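PDB 7KWD: alkaline phosphatase from Thermus thermophilus, which probably hydrolyses phosphate monoesters under alkaline conditions, as a homodimeric metalloenzyme that binds zinc and magnesium ions. Local coordinates for residues H318-A328 / P424-T434; K134-T142 / L247-L258. All blocks are in the same frame, centred on the assembly; numbering follows the deposited sequence.

Contact 1 (H318-A328 / P424-T434). With ZN (zinc ion), chain E; ZN (zinc ion), chain F.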
loop_
_atom_site.group_PDB
_atom_site.type_symbol
_atom_site.label_atom_id
_atom_site.label_comp_id
_atom_site.label_asym_id
_atom_site.label_seq_id
_atom_site.Cartn_x
_atom_site.Cartn_y
_atom_site.Cartn_z
ATOM N N HIS A 318 -2.195 -4.320 10.219
ATOM C CA HIS A 318 -2.672 -4.650 8.880
ATOM C C HIS A 318 -3.159 -3.339 8.263
ATOM O O HIS A 318 -3.401 -2.351 8.972
ATOM C CB HIS A 318 -3.836 -5.646 8.878
ATOM C CG HIS A 318 -4.937 -5.198 9.765
ATOM N ND1 HIS A 318 -5.849 -4.234 9.384
ATOM C CD2 HIS A 318 -5.201 -5.479 11.053
ATOM C CE1 HIS A 318 -6.653 -3.975 10.389
ATOM N NE2 HIS A 318 -6.290 -4.731 11.403
ATOM N N ALA A 319 -3.348 -3.366 6.955
ATOM C CA ALA A 319 -3.943 -2.261 6.243
ATOM C C ALA A 319 -5.466 -2.379 6.259
ATOM O O ALA A 319 -6.024 -3.477 6.353
ATOM C CB ALA A 319 -3.443 -2.225 4.797
ATOM N N THR A 320 -6.132 -1.225 6.146
ATOM C CA THR A 320 -7.589 -1.183 6.096
ATOM C C THR A 320 -8.044 -0.127 5.104
ATOM O O THR A 320 -7.543 1.006 5.107
ATOM C CB THR A 320 -8.181 -0.910 7.478
ATOM O OG1 THR A 320 -7.802 -1.975 8.321
ATOM C CG2 THR A 320 -9.733 -0.825 7.415
ATOM N N GLY A 321 -9.017 -0.509 4.284
ATOM C CA GLY A 321 -9.568 0.353 3.271
ATOM C C GLY A 321 -9.288 -0.184 1.886
ATOM O O GLY A 321 -9.955 -1.120 1.450
ATOM N N VAL A 322 -8.294 0.359 1.175
ATOM C CA VAL A 322 -7.413 1.395 1.657
ATOM C C VAL A 322 -7.798 2.694 0.984
ATOM O O VAL A 322 -8.335 2.680 -0.140
ATOM C CB VAL A 322 -5.927 1.045 1.379
ATOM C CG1 VAL A 322 -5.506 -0.180 2.200
ATOM C CG2 VAL A 322 -5.659 0.836 -0.087
ATOM N N GLY A 323 -7.500 3.796 1.672
ATOM C CA GLY A 323 -7.919 5.119 1.274
ATOM C C GLY A 323 -6.833 5.913 0.569
ATOM O O GLY A 323 -6.052 6.639 1.198
ATOM N N GLY A 324 -6.811 5.818 -0.755
ATOM C CA GLY A 324 -5.722 6.372 -1.545
ATOM C C GLY A 324 -6.070 7.712 -2.168
ATOM O O GLY A 324 -7.140 7.883 -2.774
ATOM N N LEU A 325 -5.155 8.662 -1.995
ATOM C CA LEU A 325 -5.170 9.885 -2.784
ATOM C C LEU A 325 -4.813 9.522 -4.213
ATOM O O LEU A 325 -3.741 8.967 -4.457
ATOM C CB LEU A 325 -4.183 10.897 -2.225
ATOM C CG LEU A 325 -4.237 12.255 -2.933
ATOM C CD1 LEU A 325 -5.439 13.150 -2.490
ATOM C CD2 LEU A 325 -2.908 12.976 -2.664
ATOM N N TYR A 326 -5.712 9.810 -5.156
ATOM C CA TYR A 326 -5.601 9.280 -6.503
ATOM C C TYR A 326 -5.481 10.403 -7.525
ATOM O O TYR A 326 -5.776 11.563 -7.248
ATOM C CB TYR A 326 -6.799 8.368 -6.852
ATOM C CG TYR A 326 -8.148 9.063 -6.837
ATOM C CD1 TYR A 326 -8.540 9.883 -7.892
ATOM C CD2 TYR A 326 -9.047 8.862 -5.784
ATOM C CE1 TYR A 326 -9.793 10.525 -7.868
ATOM C CE2 TYR A 326 -10.275 9.485 -5.765
ATOM C CZ TYR A 326 -10.643 10.324 -6.810
ATOM O OH TYR A 326 -11.879 10.937 -6.758
ATOM N N GLY A 327 -5.039 10.010 -8.719
ATOM C CA GLY A 327 -4.713 10.980 -9.750
ATOM C C GLY A 327 -5.959 11.711 -10.205
ATOM O O GLY A 327 -6.980 11.091 -10.508
ATOM N N ALA A 328 -5.869 13.037 -10.262
ATOM C CA ALA A 328 -6.983 13.929 -10.557
ATOM C C ALA A 328 -6.526 15.062 -11.470
ATOM O O ALA A 328 -5.481 15.683 -11.248
ATOM C CB ALA A 328 -7.556 14.502 -9.263
ATOM N N PRO A 424 -12.525 15.785 -1.881
ATOM C CA PRO A 424 -11.244 15.071 -1.863
ATOM C C PRO A 424 -11.206 13.926 -2.861
ATOM O O PRO A 424 -12.082 13.068 -2.866
ATOM C CB PRO A 424 -11.136 14.566 -0.419
ATOM C CG PRO A 424 -11.931 15.556 0.395
ATOM C CD PRO A 424 -13.104 15.927 -0.523
ATOM N N ASN A 425 -10.169 13.935 -3.720
ATOM C CA ASN A 425 -9.834 12.814 -4.587
ATOM C C ASN A 425 -9.116 11.695 -3.818
ATOM O O ASN A 425 -8.013 11.260 -4.171
ATOM C CB ASN A 425 -8.995 13.294 -5.764
ATOM C CG ASN A 425 -7.813 14.133 -5.345
ATOM O OD1 ASN A 425 -7.958 15.134 -4.646
ATOM N ND2 ASN A 425 -6.623 13.723 -5.773
ATOM N N ILE A 426 -9.794 11.201 -2.779
ATOM C CA ILE A 426 -9.376 10.029 -2.002
ATOM C C ILE A 426 -10.482 8.979 -2.125
ATOM O O ILE A 426 -11.633 9.230 -1.756
ATOM C CB ILE A 426 -9.120 10.382 -0.524
ATOM C CG1 ILE A 426 -8.206 11.596 -0.424
ATOM C CG2 ILE A 426 -8.488 9.198 0.217
ATOM C CD1 ILE A 426 -8.207 12.300 0.895
ATOM N N GLY A 427 -10.146 7.822 -2.692
ATOM C CA GLY A 427 -11.076 6.726 -2.808
ATOM C C GLY A 427 -10.634 5.549 -1.953
ATOM O O GLY A 427 -9.575 5.583 -1.327
ATOM N N TRP A 428 -11.454 4.490 -1.976
ATOM C CA TRP A 428 -11.349 3.393 -1.017
ATOM C C TRP A 428 -11.582 2.068 -1.723
ATOM O O TRP A 428 -12.536 1.938 -2.494
ATOM C CB TRP A 428 -12.375 3.539 0.122
ATOM C CG TRP A 428 -12.200 4.804 0.805
ATOM C CD1 TRP A 428 -12.707 6.000 0.426
ATOM C CD2 TRP A 428 -11.431 5.046 1.987
ATOM N NE1 TRP A 428 -12.311 6.982 1.299
ATOM C CE2 TRP A 428 -11.521 6.429 2.266
ATOM C CE3 TRP A 428 -10.685 4.234 2.836
ATOM C CZ2 TRP A 428 -10.894 7.017 3.360
ATOM C CZ3 TRP A 428 -10.032 4.820 3.922
ATOM C CH2 TRP A 428 -10.142 6.203 4.172
ATOM N N SER A 429 -10.676 1.110 -1.493
ATOM C CA SER A 429 -10.840 -0.215 -2.075
ATOM C C SER A 429 -12.062 -0.922 -1.477
ATOM O O SER A 429 -12.703 -1.736 -2.140
ATOM C CB SER A 429 -9.610 -1.097 -1.833
ATOM O OG SER A 429 -8.381 -0.432 -2.022
ATOM N N SER A 430 -12.404 -0.601 -0.231
ATOM C CA SER A 430 -13.345 -1.409 0.527
ATOM C C SER A 430 -13.604 -0.673 1.829
ATOM O O SER A 430 -12.989 0.359 2.108
ATOM C CB SER A 430 -12.768 -2.813 0.777
ATOM O OG SER A 430 -12.168 -2.892 2.067
ATOM N N GLY A 431 -14.546 -1.204 2.613
ATOM C CA GLY A 431 -14.701 -0.789 3.990
ATOM C C GLY A 431 -14.055 -1.761 4.978
ATOM O O GLY A 431 -14.332 -1.699 6.183
ATOM N N GLN A 432 -13.186 -2.652 4.501
ATOM C CA GLN A 432 -12.631 -3.727 5.319
ATOM C C GLN A 432 -11.099 -3.737 5.273
ATOM O O GLN A 432 -10.470 -2.981 4.539
ATOM C CB GLN A 432 -13.187 -5.083 4.832
ATOM C CG GLN A 432 -14.691 -5.235 5.020
ATOM C CD GLN A 432 -15.482 -4.713 3.822
ATOM O OE1 GLN A 432 -15.926 -3.571 3.833
ATOM N NE2 GLN A 432 -15.635 -5.539 2.785
ATOM N N HIS A 433 -10.495 -4.631 6.068
ATOM C CA HIS A 433 -9.046 -4.833 6.020
ATOM C C HIS A 433 -8.619 -5.346 4.648
ATOM O O HIS A 433 -9.401 -5.952 3.907
ATOM C CB HIS A 433 -8.586 -5.858 7.044
ATOM C CG HIS A 433 -9.018 -5.549 8.429
ATOM N ND1 HIS A 433 -8.811 -6.415 9.480
ATOM C CD2 HIS A 433 -9.658 -4.471 8.944
ATOM C CE1 HIS A 433 -9.313 -5.889 10.586
ATOM N NE2 HIS A 433 -9.840 -4.723 10.282
ATOM N N THR A 434 -7.364 -5.105 4.314
ATOM C CA THR A 434 -6.774 -5.630 3.090
ATOM C C THR A 434 -5.528 -6.436 3.434
ATOM O O THR A 434 -5.073 -6.474 4.579
ATOM C CB THR A 434 -6.431 -4.516 2.094
ATOM O OG1 THR A 434 -5.378 -3.698 2.638
ATOM C CG2 THR A 434 -7.657 -3.635 1.787
HETATM ZN ZN ZN E . -6.379 -4.144 13.570
HETATM ZN ZN ZN F . -10.734 -3.252 11.622
HETATM O O HOH W 1 -2.646 -6.048 5.682
HETATM O O HOH W 2 -13.456 11.144 -4.612
#
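This is a buried antiparallel strand pairing that carries two zinc-binding histidines at one end and runs on into the dimer interface. His318 and His433 lie face to face, with ring centroids 3.7 Å apart and planes at 23°. Each ring binds a different zinc ion through NE2, and the two rings lie one over the other. His318 CG sits between its own backbone N and carbonyl carbon (chi1 52°). This turns ND1 back toward the chain, where it donates to Ala319 O. Thr434 N reaches Ala319 O from the opposite face of its plane, at 2.9 Å. Thr320 lies alongside His433, and its OG1 bonds to Asp275, a ligand of the same zinc as His433.

The register shifts by two residues between Thr320 and Gly323, and a cis peptide precedes Val322. Ser430 OG bridges this break. It donates to Gly321 O in the carbonyl plane, on a lone pair, and accepts from Gln432 N in an ST turn. Beyond it, Gly323 CA rests over the six-membered ring of Trp428, 3.4 Å from its centroid; a side chain at Gly323 would collide with the indole. Asn425 closes the far end. Asn425 ND2 donates to Tyr326 O at 2.7 Å, within both the amide and the carbonyl plane. Asn425 CB lies over the face of the Tyr326 ring, 3.8 Å from the centroid, as a CH-pi contact.

Ser429 OG bonds to Val322 O of the second subunit, and Thr434 OG1 to Glu52 of that subunit. Within the chain, helix 51-65 packs on Leu325 and Ile426, while helices 273-280 and 283-306 cover Trp428.

Contact 2 (K134-T142 / L247-L258)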
loop_
_atom_site.group_PDB
_atom_site.type_symbol
_atom_site.label_atom_id
_atom_site.label_comp_id
_atom_site.label_asym_id
_atom_site.label_seq_id
_atom_site.Cartn_x
_atom_site.Cartn_y
_atom_site.Cartn_z
ATOM N N LYS A 134 8.593 -7.334 34.797
ATOM C CA LYS A 134 8.363 -6.048 34.153
ATOM C C LYS A 134 6.980 -5.529 34.533
ATOM O O LYS A 134 6.021 -6.292 34.589
ATOM C CB LYS A 134 8.466 -6.170 32.623
ATOM C CG LYS A 134 9.737 -6.917 32.063
ATOM C CD LYS A 134 10.972 -6.068 32.116
ATOM C CE LYS A 134 12.247 -6.898 31.763
ATOM N NZ LYS A 134 13.433 -6.049 31.768
ATOM N N ALA A 135 6.882 -4.223 34.790
ATOM C CA ALA A 135 5.602 -3.536 34.788
ATOM C C ALA A 135 5.016 -3.529 33.377
ATOM O O ALA A 135 5.739 -3.551 32.376
ATOM C CB ALA A 135 5.772 -2.104 35.294
ATOM N N VAL A 136 3.685 -3.525 33.303
ATOM C CA VAL A 136 2.961 -3.603 32.042
ATOM C C VAL A 136 1.993 -2.432 31.961
ATOM O O VAL A 136 1.287 -2.134 32.937
ATOM C CB VAL A 136 2.193 -4.937 31.913
ATOM C CG1 VAL A 136 1.355 -4.982 30.628
ATOM C CG2 VAL A 136 3.135 -6.099 31.963
ATOM N N GLY A 137 1.955 -1.792 30.795
ATOM C CA GLY A 137 0.974 -0.749 30.517
ATOM C C GLY A 137 0.296 -0.995 29.186
ATOM O O GLY A 137 0.923 -1.431 28.232
ATOM N N LEU A 138 -1.015 -0.734 29.142
ATOM C CA LEU A 138 -1.801 -0.760 27.912
ATOM C C LEU A 138 -2.498 0.592 27.742
ATOM O O LEU A 138 -3.272 1.022 28.605
ATOM C CB LEU A 138 -2.828 -1.895 27.941
ATOM C CG LEU A 138 -2.271 -3.312 28.145
ATOM C CD1 LEU A 138 -3.372 -4.343 28.390
ATOM C CD2 LEU A 138 -1.451 -3.717 26.929
ATOM N N VAL A 139 -2.234 1.258 26.636
ATOM C CA VAL A 139 -2.785 2.580 26.383
ATOM C C VAL A 139 -3.367 2.576 24.994
ATOM O O VAL A 139 -2.655 2.258 24.025
ATOM C CB VAL A 139 -1.711 3.683 26.510
ATOM C CG1 VAL A 139 -2.349 5.048 26.216
ATOM C CG2 VAL A 139 -1.116 3.682 27.896
ATOM N N THR A 140 -4.641 2.946 24.873
ATOM C CA THR A 140 -5.238 2.899 23.543
ATOM C C THR A 140 -6.390 3.873 23.398
ATOM O O THR A 140 -6.943 4.342 24.385
ATOM C CB THR A 140 -5.743 1.485 23.234
ATOM O OG1 THR A 140 -6.426 1.469 21.982
ATOM C CG2 THR A 140 -6.700 1.025 24.326
ATOM N N THR A 141 -6.730 4.178 22.147
ATOM C CA THR A 141 -7.914 4.964 21.835
ATOM C C THR A 141 -9.141 4.094 21.588
ATOM O O THR A 141 -10.244 4.638 21.444
ATOM C CB THR A 141 -7.679 5.852 20.601
ATOM O OG1 THR A 141 -7.261 5.036 19.496
ATOM C CG2 THR A 141 -6.633 6.920 20.882
ATOM N N THR A 142 -8.983 2.768 21.515
ATOM C CA THR A 142 -10.144 1.900 21.531
ATOM C C THR A 142 -10.597 1.685 22.975
ATOM O O THR A 142 -9.958 2.156 23.930
ATOM C CB THR A 142 -9.836 0.549 20.873
ATOM O OG1 THR A 142 -8.876 -0.156 21.675
ATOM C CG2 THR A 142 -9.279 0.723 19.447
ATOM N N LEU A 247 -4.509 10.701 22.647
ATOM C CA LEU A 247 -3.586 9.594 22.895
ATOM C C LEU A 247 -2.337 10.095 23.625
ATOM O O LEU A 247 -1.865 9.463 24.585
ATOM C CB LEU A 247 -3.250 8.900 21.586
ATOM C CG LEU A 247 -2.454 7.588 21.742
ATOM C CD1 LEU A 247 -3.161 6.610 22.645
ATOM C CD2 LEU A 247 -2.235 6.990 20.345
ATOM N N LYS A 248 -1.816 11.257 23.214
ATOM C CA LYS A 248 -0.633 11.810 23.871
ATOM C C LYS A 248 -0.853 11.983 25.364
ATOM O O LYS A 248 0.012 11.613 26.183
ATOM C CB LYS A 248 -0.267 13.165 23.243
ATOM C CG LYS A 248 0.962 13.841 23.893
ATOM C CD LYS A 248 1.201 15.206 23.225
ATOM C CE LYS A 248 2.514 15.864 23.656
ATOM N NZ LYS A 248 2.609 17.227 23.042
ATOM N N GLU A 249 -1.991 12.571 25.748
ATOM C CA GLU A 249 -2.256 12.807 27.169
ATOM C C GLU A 249 -2.249 11.505 27.953
ATOM O O GLU A 249 -1.819 11.464 29.110
ATOM C CB GLU A 249 -3.604 13.522 27.353
ATOM C CG GLU A 249 -3.527 15.039 27.086
ATOM C CD GLU A 249 -4.883 15.750 27.000
ATOM O OE1 GLU A 249 -5.897 15.164 26.542
ATOM O OE2 GLU A 249 -4.919 16.928 27.388
ATOM N N MET A 250 -2.760 10.438 27.351
ATOM C CA MET A 250 -2.763 9.144 28.030
ATOM C C MET A 250 -1.346 8.594 28.152
ATOM O O MET A 250 -0.950 8.138 29.229
ATOM C CB MET A 250 -3.680 8.175 27.276
ATOM C CG MET A 250 -5.170 8.476 27.490
ATOM S SD MET A 250 -6.302 7.232 26.870
ATOM C CE MET A 250 -6.494 7.517 25.230
ATOM N N VAL A 251 -0.545 8.671 27.080
ATOM C CA VAL A 251 0.851 8.232 27.195
ATOM C C VAL A 251 1.616 9.060 28.238
ATOM O O VAL A 251 2.411 8.516 29.020
ATOM C CB VAL A 251 1.534 8.276 25.816
ATOM C CG1 VAL A 251 2.990 7.963 25.956
ATOM C CG2 VAL A 251 0.877 7.254 24.853
ATOM N N GLN A 252 1.410 10.388 28.260
ATOM C CA GLN A 252 2.132 11.220 29.233
ATOM C C GLN A 252 1.892 10.741 30.660
ATOM O O GLN A 252 2.797 10.824 31.501
ATOM C CB GLN A 252 1.714 12.687 29.112
ATOM C CG GLN A 252 2.125 13.322 27.815
ATOM C CD GLN A 252 1.655 14.767 27.673
ATOM O OE1 GLN A 252 0.442 15.054 27.595
ATOM N NE2 GLN A 252 2.620 15.689 27.567
ATOM N N ALA A 253 0.699 10.207 30.941
ATOM C CA ALA A 253 0.421 9.688 32.274
ATOM C C ALA A 253 1.045 8.320 32.489
ATOM O O ALA A 253 1.485 8.002 33.598
ATOM C CB ALA A 253 -1.096 9.615 32.510
ATOM N N ALA A 254 1.086 7.486 31.452
ATOM C CA ALA A 254 1.535 6.115 31.654
ATOM C C ALA A 254 3.050 6.017 31.712
ATOM O O ALA A 254 3.600 5.259 32.517
ATOM C CB ALA A 254 1.006 5.220 30.535
ATOM N N LEU A 255 3.730 6.745 30.851
ATOM C CA LEU A 255 5.156 6.517 30.657
ATOM C C LEU A 255 5.944 6.746 31.930
ATOM O O LEU A 255 6.703 5.852 32.333
ATOM C CB LEU A 255 5.628 7.414 29.516
ATOM C CG LEU A 255 6.908 7.103 28.766
ATOM C CD1 LEU A 255 6.997 5.682 28.289
ATOM C CD2 LEU A 255 6.940 8.098 27.577
ATOM N N PRO A 256 5.811 7.875 32.618
ATOM C CA PRO A 256 6.569 8.046 33.865
ATOM C C PRO A 256 6.258 7.006 34.925
ATOM O O PRO A 256 7.163 6.658 35.690
ATOM C CB PRO A 256 6.187 9.458 34.334
ATOM C CG PRO A 256 4.970 9.857 33.528
ATOM C CD PRO A 256 4.958 9.031 32.274
ATOM N N ARG A 257 5.023 6.484 34.997
ATOM C CA ARG A 257 4.719 5.456 35.990
ATOM C C ARG A 257 5.432 4.156 35.662
ATOM O O ARG A 257 6.025 3.520 36.534
ATOM C CB ARG A 257 3.217 5.207 36.052
ATOM C CG ARG A 257 2.445 6.409 36.558
ATOM C CD ARG A 257 0.929 6.210 36.438
ATOM N NE ARG A 257 0.192 7.079 37.357
ATOM C CZ ARG A 257 -0.105 8.353 37.116
ATOM N NH1 ARG A 257 0.262 8.949 35.992
ATOM N NH2 ARG A 257 -0.769 9.048 38.021
ATOM N N LEU A 258 5.385 3.742 34.406
ATOM C CA LEU A 258 6.061 2.507 34.031
ATOM C C LEU A 258 7.562 2.661 34.189
ATOM O O LEU A 258 8.238 1.747 34.670
ATOM C CB LEU A 258 5.674 2.128 32.598
ATOM C CG LEU A 258 4.168 1.964 32.393
ATOM C CD1 LEU A 258 3.780 1.845 30.932
ATOM C CD2 LEU A 258 3.744 0.715 33.164
#
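Strand 135-140 and helix 247-258 run antiparallel at 168°, with their axes 8.4 Å apart at closest approach. Val139 carries most of the contact from the strand side. Its two methyls divide the work. Val139 CG1 is anti to the backbone N (chi1 179°) and meets Met250 CB at 3.6 Å, with Leu247 CD1 and Val251 CG2 a little farther off. Val139 CG2 settles on Ala254 CB at 3.7 Å.

Met250 slides past Val139 in the opposite direction. Its chain bends at chi3 (-82°), which brings Met250 CE to 3.3 Å from Thr140 O. Leu247 crosses Thr141 at about a right angle, its CD1 against Thr141 CG2.

The arrangement is one helix layer laid on the central beta-sheet of the alkaline phosphatase alpha/beta fold. Strand 135-140 pairs in parallel with strands 176-178 and 265-271. Leu258 and Val251 also touch strand 265-271, so the helix spans more than one strand. Helix 125-131 packs on Val136 and Leu138, whose side chains turn away from helix 247-258.

Toward the other end of the segment, Leu258 spreads its two methyls over the strand backbone. Leu258 CD1 lies 3.8 Å from Gly137 CA, and CD2 reaches Val136 O and Ala135 CB. Gly137 leaves the room for CD1, since a side chain there would collide with it. Cutting Leu258 back to an alanine is likely to open a gap over Gly137 and to leave the methyl of Ala135 without its apolar partner on the helix.

Thr140 faces away from the helix, and its OG1 bonds to Glu270, a magnesium ligand. Thr140 OG1 accepts from Thr142 N at 2.9 Å, forming an ST turn where the chain turns a corner at Thr141 and Thr142.

Contacts 1 and 2 are both buried, and lie on opposite sides of the chain's centre. Their centres are about 30 Å apart and they do not touch. Contact 1 joins strand to strand, mainly through backbone hydrogen bonds, ring stacking and two zinc ligands. Contact 2 joins strand to helix through apolar side chains, packed on one another and on the strand backbone, with no hydrogen bond across it. Contact 1 reaches the second subunit; contact 2 stays within its own chain. They share no segment, but helix 283-306 borders both. Each also nears the metal centre: contact 1 binds zinc directly, while contact 2 has Thr140 in the second shell, bonded to the magnesium ligand Glu270.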